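Local structure of EH1AB1 (Metagenome, 6I8F) at residues A[291-296]-A[316-321]; A[281-284]-A[289-292]; A[111-116]-A[302-307]. The protein probably hydrolyses carboxylic esters as a dimeric member of the alpha/beta hydrolase superfamily. All coordinates share one frame; numbering follows the deposited sequence.

Contact 1. Residues A[291-296]-A[316-321]; sequences TYVNYP and NDEAAA
Tyr295 and Glu318 lie alongside each other and point in opposite directions, the phenol reaching from the strand toward the helix and the carboxylate from the helix toward the strand. The two groups therefore overlap in length, and the Tyr295 OH passes far enough to come 3.5 Å from Glu318 CB. The tyrosine hydroxyl donates a short hydrogen bond of 2.6 Å from Tyr295 OH to Glu318 OE1, taken up on the anti lone pair, the one turned away from the other carboxylate oxygen. OE1 sits at the edge of the ring, near its plane, with Tyr295 CE1 only 3.3 Å from Glu318 OE1, while the ring and carboxylate planes are inclined by 49°. An extended glutamate chain makes this reach possible: Glu318 CG is anti to the backbone N (chi1 -180°), and the chain runs on straight beyond it.

Strand 290-296 is the last strand of the central sheet of the alpha/beta hydrolase fold, and helix 310-327 is the final helix packed against it. Within the chain the strand is an edge, but in the dimer it pairs antiparallel with a strand of the second subunit, so the sheet continues across the interface.

Val293 and Glu318 approach each other from opposite directions. Val293 CG2 lies 3.7 Å from Glu318 OE1, and Val293 CB lies 3.8 Å from Glu318 OE2, so an aliphatic group faces both carboxylate oxygens. OE2 finds its polar partner across the dimer, in Thr291 OG1 of the second subunit, and Thr291 of this chain makes the reciprocal bond to Glu318 of the second subunit. With one hydroxyl on each oxygen, the buried carboxylate is held against rotation about its CG-CD bond, and a negative charge on it would probably be stabilised by these two bonds.

Contact 2. Residues A[281-284]-A[289-292]; sequences DRLI and KTTY
Leu283 and Ile284, near the C-terminal end of helix 273-285, close on Thr290, the first residue of strand 290-296. The contact thus lies where the helix of a beta-alpha-beta crossover, running from strand 262-267 to its parallel neighbour 290-296, returns to the sheet of the alpha/beta hydrolase fold.

Along the helix, Asp281 is turned to the dimer interface, where it forms a salt bridge with Arg277 of the second subunit. Arg282 takes its partner outside the contact, bonding through NH2 to the backbone oxygen of Ala253. Leu283 makes the first touch: its CB lies 3.4 Å from Thr290 OG1, a contact of a methylene with an oxygen whose polar partner is the backbone O of Ile288 in the intervening turn. The leucine side chain also touches Phe256, Leu259 and Ala262.

Ile284 supplies the second touch, and here the two beta-branched side chains cross obliquely. Because Ile284 CG1 is anti to its own carbonyl carbon (chi1 -71°), this methylene is the branch that meets the threonine. It comes 3.9 Å from the Thr290 CG2 methyl, and closer still to the branch point, with Ile284 CG1 3.5 Å from Thr290 CB.

Contact 3. Residues A[111-116]-A[302-307]; sequences ETHDST and FFSLTR
Thr116 meets Phe303 and Ser304 with its two branches divided between them, and chi1 of -62° sets the division: the CG2 methyl stands anti to the backbone N and goes to the phenylalanine, while OG1, beside that N, goes to the serine. Ser304 carries its OG between its backbone N and carbonyl carbon (chi1 61°), which directs the hydroxyl to the His113 side of the contact.

Between the segments the direct touches are van der Waals contacts. Thr116 CG2 lies 3.8 Å from Phe303 CE1, approaching the ring obliquely, and Thr116 OG1 is 3.7 Å from Ser304 CB. The Ser304 OG comes within 3.8 Å of His113 NE2, again obliquely to the ring and too far for a hydrogen bond; NE2 is instead bonded to Asp174 OD2.

Polar connections between the segments run through two waters. One donates to Thr112 O and is also bonded to Ser304 OG, at 3.0 Å, and it lies over one face of the imidazole, offset toward the rim. The other donates to Thr116 OG1 and is hydrogen-bonded to Thr306 OG1 at 2.7 Å; Thr116 OG1 is further bonded to Glu58 OE2.

The imidazole itself is held at both nitrogens. His113 ND1 donates a hydrogen bond of 2.8 Å to Thr112 OG1, which lies 2° from the ring plane, and bonds at both nitrogens would restrict rotation of the ring at the N-cap of helix 114-124. Asp174 directly precedes Ser175, the probable nucleophile on a GxSxG elbow, and segment 302-307 follows closely on His300 of the likely triad. The arrangement is consistent with a second shell beside the probable active site of an alpha/beta hydrolase, joining the N-terminal end of helix 114-124 to the loop that follows the probable catalytic histidine in the chain.

Contacts 1 and 2 share Thr291 and Tyr292 on strand 290-296, with centres about 13 Å apart: helix 273-285 packs against the strand at contact 2, helix 310-327 at contact 1, and both contacts reach the second subunit. The centre of contact 3 is about 15 Å from that of contact 1 and about 25 Å from that of contact 2, by the probable active site, and no other chain of the assembly touches it. Along the chain the order is 111-116, 281-284, 289-296, 302-307, 316-321, so contacts 1 and 3 interleave. They also touch: Asn316 ND2 is 2.9 Å from Phe303 O, a probable hydrogen bond, and Tyr295 packs on Phe302. Helix 310-327 thereby connects the dimer edge with the loop after the probable catalytic histidine.

Contact 1. Residues A[291-296]-A[316-321]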
ATOM      1  N   THR A 291       3.559   4.469   0.847  1.00 15.63           N
ATOM      2  CA  THR A 291       2.316   3.746   0.778  1.00 15.92           C
ATOM      3  C   THR A 291       1.542   3.974   2.079  1.00 16.39           C
ATOM      4  O   THR A 291       2.037   3.625   3.144  1.00 18.00           O
ATOM      5  CB  THR A 291       2.576   2.251   0.584  1.00 15.07           C
ATOM      6  OG1 THR A 291       3.414   2.074  -0.560  1.00 15.10           O
ATOM      7  CG2 THR A 291       1.299   1.456   0.435  1.00 14.92           C
ATOM      8  N   TYR A 292       0.347   4.559   1.982  1.00 16.23           N
ATOM      9  CA  TYR A 292      -0.502   4.834   3.130  1.00 16.55           C
ATOM     10  C   TYR A 292      -1.758   3.965   3.045  1.00 16.92           C
ATOM     11  O   TYR A 292      -2.359   3.854   1.984  1.00 17.83           O
ATOM     12  CB  TYR A 292      -0.919   6.308   3.196  1.00 16.70           C
ATOM     13  CG  TYR A 292      -1.986   6.537   4.232  1.00 16.44           C
ATOM     14  CD1 TYR A 292      -1.668   6.560   5.583  1.00 16.28           C
ATOM     15  CD2 TYR A 292      -3.322   6.622   3.881  1.00 16.58           C
ATOM     16  CE1 TYR A 292      -2.645   6.721   6.553  1.00 16.91           C
ATOM     17  CE2 TYR A 292      -4.314   6.770   4.838  1.00 16.67           C
ATOM     18  CZ  TYR A 292      -3.977   6.813   6.181  1.00 16.77           C
ATOM     19  OH  TYR A 292      -4.949   6.967   7.129  1.00 16.47           O
ATOM     20  N   VAL A 293      -2.156   3.370   4.170  1.00 16.60           N
ATOM     21  CA  VAL A 293      -3.403   2.607   4.214  1.00 17.25           C
ATOM     22  C   VAL A 293      -4.110   2.865   5.544  1.00 17.37           C
ATOM     23  O   VAL A 293      -3.465   2.912   6.592  1.00 16.10           O
ATOM     24  CB  VAL A 293      -3.187   1.098   3.988  1.00 16.98           C
ATOM     25  CG1 VAL A 293      -2.216   0.490   4.986  1.00 16.20           C
ATOM     26  CG2 VAL A 293      -4.515   0.351   4.009  1.00 18.03           C
ATOM     27  N   ASN A 294      -5.441   3.001   5.459  1.00 17.58           N
ATOM     28  CA  ASN A 294      -6.312   3.105   6.597  1.00 17.75           C
ATOM     29  C   ASN A 294      -7.194   1.858   6.641  1.00 18.08           C
ATOM     30  O   ASN A 294      -7.794   1.487   5.625  1.00 17.60           O
ATOM     31  CB  ASN A 294      -7.161   4.380   6.579  1.00 18.33           C
ATOM     32  CG  ASN A 294      -8.030   4.502   7.815  1.00 18.81           C
ATOM     33  OD1 ASN A 294      -9.254   4.493   7.721  1.00 21.58           O
ATOM     34  ND2 ASN A 294      -7.416   4.563   8.979  1.00 17.55           N
ATOM     35  N   TYR A 295      -7.241   1.221   7.820  1.00 18.33           N
ATOM     36  CA  TYR A 295      -8.106   0.065   8.087  1.00 19.28           C
ATOM     37  C   TYR A 295      -9.322   0.561   8.872  1.00 20.28           C
ATOM     38  O   TYR A 295      -9.251   0.701  10.088  1.00 19.27           O
ATOM     39  CB  TYR A 295      -7.350  -1.049   8.828  1.00 18.64           C
ATOM     40  CG  TYR A 295      -6.590  -1.984   7.918  1.00 18.86           C
ATOM     41  CD1 TYR A 295      -5.515  -1.532   7.169  1.00 19.75           C
ATOM     42  CD2 TYR A 295      -6.961  -3.313   7.767  1.00 19.00           C
ATOM     43  CE1 TYR A 295      -4.830  -2.370   6.298  1.00 18.95           C
ATOM     44  CE2 TYR A 295      -6.280  -4.167   6.907  1.00 18.89           C
ATOM     45  CZ  TYR A 295      -5.210  -3.689   6.167  1.00 18.30           C
ATOM     46  OH  TYR A 295      -4.541  -4.495   5.297  1.00 18.04           O
ATOM     47  N   PRO A 296     -10.463   0.870   8.211  1.00 20.84           N
ATOM     48  CA  PRO A 296     -11.629   1.390   8.925  1.00 21.68           C
ATOM     49  C   PRO A 296     -12.229   0.318   9.846  1.00 22.13           C
ATOM     50  O   PRO A 296     -12.078  -0.884   9.601  1.00 23.06           O
ATOM     51  CB  PRO A 296     -12.613   1.792   7.816  1.00 20.98           C
ATOM     52  CG  PRO A 296     -12.191   0.956   6.614  1.00 21.67           C
ATOM     53  CD  PRO A 296     -10.700   0.733   6.765  1.00 20.86           C
ATOM     54  N   ASN A 316      -1.134  -7.495   8.643  1.00 16.24           N
ATOM     55  CA  ASN A 316       0.149  -8.219   8.649  1.00 16.77           C
ATOM     56  C   ASN A 316       0.564  -8.509   7.201  1.00 17.20           C
ATOM     57  O   ASN A 316       1.657  -8.132   6.758  1.00 16.80           O
ATOM     58  CB  ASN A 316       0.093  -9.543   9.425  1.00 16.23           C
ATOM     59  CG  ASN A 316      -0.054  -9.428  10.933  1.00 17.62           C
ATOM     60  OD1 ASN A 316      -0.291 -10.446  11.600  1.00 17.56           O
ATOM     61  ND2 ASN A 316       0.085  -8.229  11.488  1.00 15.15           N
ATOM     62  N   ASP A 317      -0.330  -9.184   6.469  1.00 17.31           N
ATOM     63  CA  ASP A 317      -0.050  -9.644   5.105  1.00 17.81           C
ATOM     64  C   ASP A 317       0.206  -8.447   4.173  1.00 17.96           C
ATOM     65  O   ASP A 317       1.084  -8.511   3.307  1.00 16.70           O
ATOM     66  CB  ASP A 317      -1.178 -10.550   4.604  1.00 18.62           C
ATOM     67  CG  ASP A 317      -1.287 -11.841   5.403  1.00 20.85           C
ATOM     68  OD1 ASP A 317      -0.395 -12.089   6.257  1.00 22.20           O
ATOM     69  OD2 ASP A 317      -2.271 -12.579   5.202  1.00 22.72           O
ATOM     70  N   GLU A 318      -0.564  -7.359   4.327  1.00 17.38           N
ATOM     71  CA  GLU A 318      -0.376  -6.173   3.477  1.00 17.66           C
ATOM     72  C   GLU A 318       0.986  -5.507   3.753  1.00 16.75           C
ATOM     73  O   GLU A 318       1.708  -5.149   2.832  1.00 16.77           O
ATOM     74  CB  GLU A 318      -1.505  -5.159   3.656  1.00 17.80           C
ATOM     75  CG  GLU A 318      -1.310  -3.947   2.779  1.00 18.69           C
ATOM     76  CD  GLU A 318      -2.464  -2.968   2.683  1.00 20.26           C
ATOM     77  OE1 GLU A 318      -3.488  -3.147   3.390  1.00 21.82           O
ATOM     78  OE2 GLU A 318      -2.314  -2.015   1.911  1.00 21.20           O
ATOM     79  N   ALA A 319       1.324  -5.309   5.024  1.00 16.27           N
ATOM     80  CA  ALA A 319       2.603  -4.695   5.396  1.00 16.56           C
ATOM     81  C   ALA A 319       3.766  -5.525   4.826  1.00 16.91           C
ATOM     82  O   ALA A 319       4.677  -4.998   4.174  1.00 16.72           O
ATOM     83  CB  ALA A 319       2.689  -4.579   6.896  1.00 16.59           C
ATOM     84  N   ALA A 320       3.698  -6.836   5.057  1.00 16.90           N
ATOM     85  CA  ALA A 320       4.692  -7.795   4.574  1.00 18.34           C
ATOM     86  C   ALA A 320       4.788  -7.732   3.041  1.00 18.94           C
ATOM     87  O   ALA A 320       5.878  -7.729   2.485  1.00 19.10           O
ATOM     88  CB  ALA A 320       4.327  -9.186   5.048  1.00 18.46           C
ATOM     89  N   ALA A 321       3.628  -7.698   2.378  1.00 18.64           N
ATOM     90  CA  ALA A 321       3.546  -7.738   0.933  1.00 19.05           C
ATOM     91  C   ALA A 321       4.226  -6.505   0.335  1.00 18.68           C
ATOM     92  O   ALA A 321       4.973  -6.620  -0.610  1.00 19.36           O
ATOM     93  CB  ALA A 321       2.100  -7.801   0.508  1.00 20.29           C
TER

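Contact 2. Residues A[281-284]-A[289-292]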
ATOM      1  N   ASP A 281       1.434  12.022   4.908  1.00 20.68           N
ATOM      2  CA  ASP A 281       1.246  13.241   4.114  1.00 21.76           C
ATOM      3  C   ASP A 281       2.570  14.008   3.968  1.00 21.16           C
ATOM      4  O   ASP A 281       2.902  14.441   2.868  1.00 21.31           O
ATOM      5  CB  ASP A 281       0.165  14.145   4.714  1.00 23.26           C
ATOM      6  CG  ASP A 281      -1.245  13.610   4.539  1.00 25.67           C
ATOM      7  OD1 ASP A 281      -1.437  12.678   3.714  1.00 26.82           O
ATOM      8  OD2 ASP A 281      -2.134  14.102   5.256  1.00 27.53           O
ATOM      9  N   ARG A 282       3.319  14.167   5.067  1.00 21.48           N
ATOM     10  CA  ARG A 282       4.596  14.891   5.041  1.00 22.64           C
ATOM     11  C   ARG A 282       5.611  14.121   4.193  1.00 21.65           C
ATOM     12  O   ARG A 282       6.381  14.740   3.411  1.00 19.26           O
ATOM     13  CB  ARG A 282       5.162  15.129   6.446  1.00 25.97           C
ATOM     14  CG  ARG A 282       4.290  15.977   7.367  1.00 29.63           C
ATOM     15  CD  ARG A 282       4.587  17.465   7.461  1.00 33.97           C
ATOM     16  NE  ARG A 282       5.954  17.877   7.167  1.00 37.81           N
ATOM     17  CZ  ARG A 282       6.806  18.451   8.021  1.00 40.61           C
ATOM     18  NH1 ARG A 282       6.559  18.489   9.322  1.00 44.82           N
ATOM     19  NH2 ARG A 282       7.923  18.985   7.562  1.00 41.95           N
ATOM     20  N   LEU A 283       5.616  12.785   4.333  1.00 19.39           N
ATOM     21  CA  LEU A 283       6.505  11.957   3.524  1.00 19.32           C
ATOM     22  C   LEU A 283       6.157  12.143   2.037  1.00 19.56           C
ATOM     23  O   LEU A 283       7.037  12.377   1.230  1.00 19.50           O
ATOM     24  CB  LEU A 283       6.409  10.489   3.952  1.00 19.28           C
ATOM     25  CG  LEU A 283       7.043  10.146   5.297  1.00 19.34           C
ATOM     26  CD1 LEU A 283       6.587   8.778   5.776  1.00 19.08           C
ATOM     27  CD2 LEU A 283       8.561  10.226   5.224  1.00 18.56           C
ATOM     28  N   ILE A 284       4.866  12.072   1.694  1.00 20.66           N
ATOM     29  CA  ILE A 284       4.433  12.146   0.285  1.00 21.89           C
ATOM     30  C   ILE A 284       4.845  13.502  -0.306  1.00 23.14           C
ATOM     31  O   ILE A 284       5.421  13.576  -1.391  1.00 21.18           O
ATOM     32  CB  ILE A 284       2.921  11.878   0.162  1.00 21.49           C
ATOM     33  CG1 ILE A 284       2.617  10.404   0.428  1.00 21.77           C
ATOM     34  CG2 ILE A 284       2.373  12.317  -1.192  1.00 21.13           C
ATOM     35  CD1 ILE A 284       1.205  10.146   0.888  1.00 22.38           C
ATOM     36  N   LYS A 289       8.722   7.958  -1.690  1.00 18.73           N
ATOM     37  CA  LYS A 289       7.830   6.862  -2.022  1.00 19.16           C
ATOM     38  C   LYS A 289       7.138   6.405  -0.731  1.00 18.93           C
ATOM     39  O   LYS A 289       7.782   5.949   0.202  1.00 17.79           O
ATOM     40  CB  LYS A 289       8.557   5.684  -2.683  1.00 20.74           C
ATOM     41  CG  LYS A 289       7.635   4.529  -3.078  1.00 21.14           C
ATOM     42  CD  LYS A 289       8.345   3.331  -3.669  1.00 22.64           C
ATOM     43  CE  LYS A 289       8.969   3.634  -5.020  1.00 23.70           C
ATOM     44  NZ  LYS A 289       9.720   2.476  -5.573  1.00 24.38           N
ATOM     45  N   THR A 290       5.813   6.559  -0.694  1.00 17.54           N
ATOM     46  CA  THR A 290       5.058   6.341   0.505  1.00 17.75           C
ATOM     47  C   THR A 290       3.787   5.579   0.151  1.00 17.05           C
ATOM     48  O   THR A 290       3.040   6.010  -0.711  1.00 18.43           O
ATOM     49  CB  THR A 290       4.708   7.663   1.197  1.00 18.24           C
ATOM     50  OG1 THR A 290       5.907   8.428   1.308  1.00 19.24           O
ATOM     51  CG2 THR A 290       4.068   7.465   2.556  1.00 18.28           C
ATOM     52  N   THR A 291       3.559   4.469   0.847  1.00 15.63           N
ATOM     53  CA  THR A 291       2.316   3.746   0.778  1.00 15.92           C
ATOM     54  C   THR A 291       1.542   3.974   2.079  1.00 16.39           C
ATOM     55  O   THR A 291       2.037   3.625   3.144  1.00 18.00           O
ATOM     56  CB  THR A 291       2.576   2.251   0.584  1.00 15.07           C
ATOM     57  OG1 THR A 291       3.414   2.074  -0.560  1.00 15.10           O
ATOM     58  CG2 THR A 291       1.299   1.456   0.435  1.00 14.92           C
ATOM     59  N   TYR A 292       0.347   4.559   1.982  1.00 16.23           N
ATOM     60  CA  TYR A 292      -0.502   4.834   3.130  1.00 16.55           C
ATOM     61  C   TYR A 292      -1.758   3.965   3.045  1.00 16.92           C
ATOM     62  O   TYR A 292      -2.359   3.854   1.984  1.00 17.83           O
ATOM     63  CB  TYR A 292      -0.919   6.308   3.196  1.00 16.70           C
ATOM     64  CG  TYR A 292      -1.986   6.537   4.232  1.00 16.44           C
ATOM     65  CD1 TYR A 292      -1.668   6.560   5.583  1.00 16.28           C
ATOM     66  CD2 TYR A 292      -3.322   6.622   3.881  1.00 16.58           C
ATOM     67  CE1 TYR A 292      -2.645   6.721   6.553  1.00 16.91           C
ATOM     68  CE2 TYR A 292      -4.314   6.770   4.838  1.00 16.67           C
ATOM     69  CZ  TYR A 292      -3.977   6.813   6.181  1.00 16.77           C
ATOM     70  OH  TYR A 292      -4.949   6.967   7.129  1.00 16.47           O
TER

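Contact 3. Residues A[111-116]-A[302-307]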
ATOM      1  N   GLU A 111       8.213 -11.648  22.946  1.00 19.25           N
ATOM      2  CA  GLU A 111       7.213 -12.709  22.979  1.00 20.24           C
ATOM      3  C   GLU A 111       5.816 -12.183  22.623  1.00 18.87           C
ATOM      4  O   GLU A 111       5.020 -12.933  22.085  1.00 19.68           O
ATOM      5  CB  GLU A 111       7.145 -13.399  24.343  1.00 22.11           C
ATOM      6  CG  GLU A 111       8.426 -14.087  24.747  1.00 25.99           C
ATOM      7  CD  GLU A 111       8.928 -15.183  23.822  1.00 28.11           C
ATOM      8  OE1 GLU A 111       8.138 -15.741  23.030  1.00 33.73           O
ATOM      9  OE2 GLU A 111      10.120 -15.471  23.900  1.00 35.32           O
ATOM     10  N   THR A 112       5.502 -10.934  22.986  1.00 17.66           N
ATOM     11  CA  THR A 112       4.155 -10.362  22.776  1.00 17.39           C
ATOM     12  C   THR A 112       3.866 -10.189  21.276  1.00 16.92           C
ATOM     13  O   THR A 112       2.706 -10.101  20.881  1.00 16.97           O
ATOM     14  CB  THR A 112       3.992  -9.039  23.538  1.00 17.05           C
ATOM     15  OG1 THR A 112       5.003  -8.124  23.108  1.00 16.90           O
ATOM     16  CG2 THR A 112       4.087  -9.207  25.041  1.00 17.46           C
ATOM     17  N   HIS A 113       4.919 -10.121  20.454  1.00 16.76           N
ATOM     18  CA  HIS A 113       4.801  -9.844  19.013  1.00 17.10           C
ATOM     19  C   HIS A 113       5.429 -10.969  18.172  1.00 17.70           C
ATOM     20  O   HIS A 113       5.649 -10.799  16.987  1.00 17.98           O
ATOM     21  CB  HIS A 113       5.449  -8.486  18.706  1.00 18.07           C
ATOM     22  CG  HIS A 113       4.648  -7.322  19.198  1.00 18.29           C
ATOM     23  ND1 HIS A 113       4.456  -7.070  20.556  1.00 18.11           N
ATOM     24  CD2 HIS A 113       3.990  -6.351  18.523  1.00 17.43           C
ATOM     25  CE1 HIS A 113       3.716  -5.983  20.686  1.00 18.89           C
ATOM     26  NE2 HIS A 113       3.416  -5.521  19.446  1.00 18.18           N
ATOM     27  N   ASP A 114       5.681 -12.124  18.794  1.00 18.14           N
ATOM     28  CA  ASP A 114       6.382 -13.265  18.178  1.00 18.07           C
ATOM     29  C   ASP A 114       5.597 -13.841  16.986  1.00 17.08           C
ATOM     30  O   ASP A 114       6.167 -14.044  15.914  1.00 17.50           O
ATOM     31  CB  ASP A 114       6.656 -14.341  19.229  1.00 18.16           C
ATOM     32  CG  ASP A 114       7.310 -15.581  18.654  1.00 18.79           C
ATOM     33  OD1 ASP A 114       8.528 -15.527  18.403  1.00 20.27           O
ATOM     34  OD2 ASP A 114       6.585 -16.576  18.433  1.00 19.41           O
ATOM     35  N   SER A 115       4.303 -14.121  17.173  1.00 16.49           N
ATOM     36  CA  SER A 115       3.461 -14.681  16.097  1.00 17.17           C
ATOM     37  C   SER A 115       3.370 -13.706  14.908  1.00 17.29           C
ATOM     38  O   SER A 115       3.339 -14.138  13.739  1.00 16.80           O
ATOM     39  CB  SER A 115       2.076 -15.054  16.593  1.00 17.69           C
ATOM     40  OG  SER A 115       2.130 -16.132  17.534  1.00 17.40           O
ATOM     41  N   THR A 116       3.309 -12.406  15.221  1.00 16.11           N
ATOM     42  CA  THR A 116       3.239 -11.336  14.248  1.00 15.92           C
ATOM     43  C   THR A 116       4.535 -11.265  13.435  1.00 16.14           C
ATOM     44  O   THR A 116       4.490 -11.113  12.213  1.00 17.06           O
ATOM     45  CB  THR A 116       2.945  -9.993  14.922  1.00 15.92           C
ATOM     46  OG1 THR A 116       1.669 -10.123  15.556  1.00 15.67           O
ATOM     47  CG2 THR A 116       2.965  -8.831  13.951  1.00 15.56           C
ATOM     48  N   PHE A 302      -4.672  -3.711  16.703  1.00 17.49           N
ATOM     49  CA  PHE A 302      -5.254  -4.825  15.939  1.00 18.00           C
ATOM     50  C   PHE A 302      -4.182  -5.638  15.188  1.00 18.64           C
ATOM     51  O   PHE A 302      -4.412  -6.788  14.872  1.00 18.92           O
ATOM     52  CB  PHE A 302      -6.344  -4.327  14.985  1.00 18.70           C
ATOM     53  CG  PHE A 302      -5.888  -3.740  13.670  1.00 17.83           C
ATOM     54  CD1 PHE A 302      -5.427  -2.435  13.582  1.00 18.42           C
ATOM     55  CD2 PHE A 302      -5.989  -4.477  12.499  1.00 17.94           C
ATOM     56  CE1 PHE A 302      -5.036  -1.898  12.360  1.00 18.01           C
ATOM     57  CE2 PHE A 302      -5.598  -3.940  11.280  1.00 17.65           C
ATOM     58  CZ  PHE A 302      -5.132  -2.645  11.212  1.00 18.03           C
ATOM     59  N   PHE A 303      -3.026  -5.023  14.901  1.00 20.04           N
ATOM     60  CA  PHE A 303      -1.933  -5.619  14.104  1.00 20.05           C
ATOM     61  C   PHE A 303      -1.373  -6.849  14.824  1.00 19.57           C
ATOM     62  O   PHE A 303      -0.866  -7.765  14.184  1.00 19.41           O
ATOM     63  CB  PHE A 303      -0.825  -4.585  13.850  1.00 19.86           C
ATOM     64  CG  PHE A 303       0.189  -4.911  12.776  1.00 18.67           C
ATOM     65  CD1 PHE A 303       1.483  -5.277  13.111  1.00 19.20           C
ATOM     66  CD2 PHE A 303      -0.121  -4.774  11.432  1.00 18.38           C
ATOM     67  CE1 PHE A 303       2.432  -5.540  12.133  1.00 18.84           C
ATOM     68  CE2 PHE A 303       0.829  -5.020  10.451  1.00 18.18           C
ATOM     69  CZ  PHE A 303       2.105  -5.409  10.802  1.00 19.02           C
ATOM     70  N   SER A 304      -1.454  -6.853  16.157  1.00 19.24           N
ATOM     71  CA  SER A 304      -0.939  -7.967  16.926  1.00 20.13           C
ATOM     72  C   SER A 304      -2.026  -8.652  17.763  1.00 19.96           C
ATOM     73  O   SER A 304      -1.723  -9.639  18.395  1.00 20.03           O
ATOM     74  CB  SER A 304       0.227  -7.541  17.775  1.00 19.83           C
ATOM     75  OG  SER A 304      -0.170  -6.549  18.697  1.00 20.37           O
ATOM     76  N   LEU A 305      -3.274  -8.172  17.724  1.00 21.06           N
ATOM     77  CA  LEU A 305      -4.394  -8.844  18.421  1.00 22.28           C
ATOM     78  C   LEU A 305      -5.085  -9.830  17.480  1.00 21.56           C
ATOM     79  O   LEU A 305      -6.320  -9.908  17.431  1.00 22.88           O
ATOM     80  CB  LEU A 305      -5.387  -7.803  18.941  1.00 23.26           C
ATOM     81  CG  LEU A 305      -4.903  -7.005  20.144  1.00 24.68           C
ATOM     82  CD1 LEU A 305      -5.748  -5.750  20.330  1.00 25.94           C
ATOM     83  CD2 LEU A 305      -4.922  -7.861  21.401  1.00 25.36           C
ATOM     84  N   THR A 306      -4.280 -10.645  16.795  1.00 21.34           N
ATOM     85  CA  THR A 306      -4.739 -11.378  15.636  1.00 20.15           C
ATOM     86  C   THR A 306      -5.451 -12.679  16.032  1.00 21.01           C
ATOM     87  O   THR A 306      -5.945 -13.377  15.164  1.00 22.82           O
ATOM     88  CB  THR A 306      -3.570 -11.573  14.669  1.00 20.12           C
ATOM     89  OG1 THR A 306      -2.445 -12.068  15.392  1.00 18.51           O
ATOM     90  CG2 THR A 306      -3.211 -10.273  13.980  1.00 20.54           C
ATOM     91  N   ARG A 307      -5.533 -12.991  17.331  1.00 21.55           N
ATOM     92  CA  ARG A 307      -6.412 -14.065  17.813  1.00 22.19           C
ATOM     93  C   ARG A 307      -7.878 -13.653  17.647  1.00 22.10           C
ATOM     94  O   ARG A 307      -8.722 -14.473  17.280  1.00 23.73           O
ATOM     95  CB  ARG A 307      -6.153 -14.367  19.289  1.00 23.67           C
ATOM     96  CG  ARG A 307      -7.130 -15.366  19.885  1.00 25.38           C
ATOM     97  CD  ARG A 307      -6.746 -15.689  21.306  1.00 26.59           C
ATOM     98  NE  ARG A 307      -7.794 -16.463  21.940  1.00 27.56           N
ATOM     99  CZ  ARG A 307      -7.757 -16.901  23.188  1.00 27.50           C
ATOM    100  NH1 ARG A 307      -6.712 -16.624  23.957  1.00 23.15           N
ATOM    101  NH2 ARG A 307      -8.776 -17.618  23.647  1.00 27.76           N
TER
HETATM  102  O   HOH W   1       0.944  -8.062  21.079  1.00 25.65           O
HETATM  103  O   HOH W   2      -0.242 -11.560  13.927  1.00 15.87           O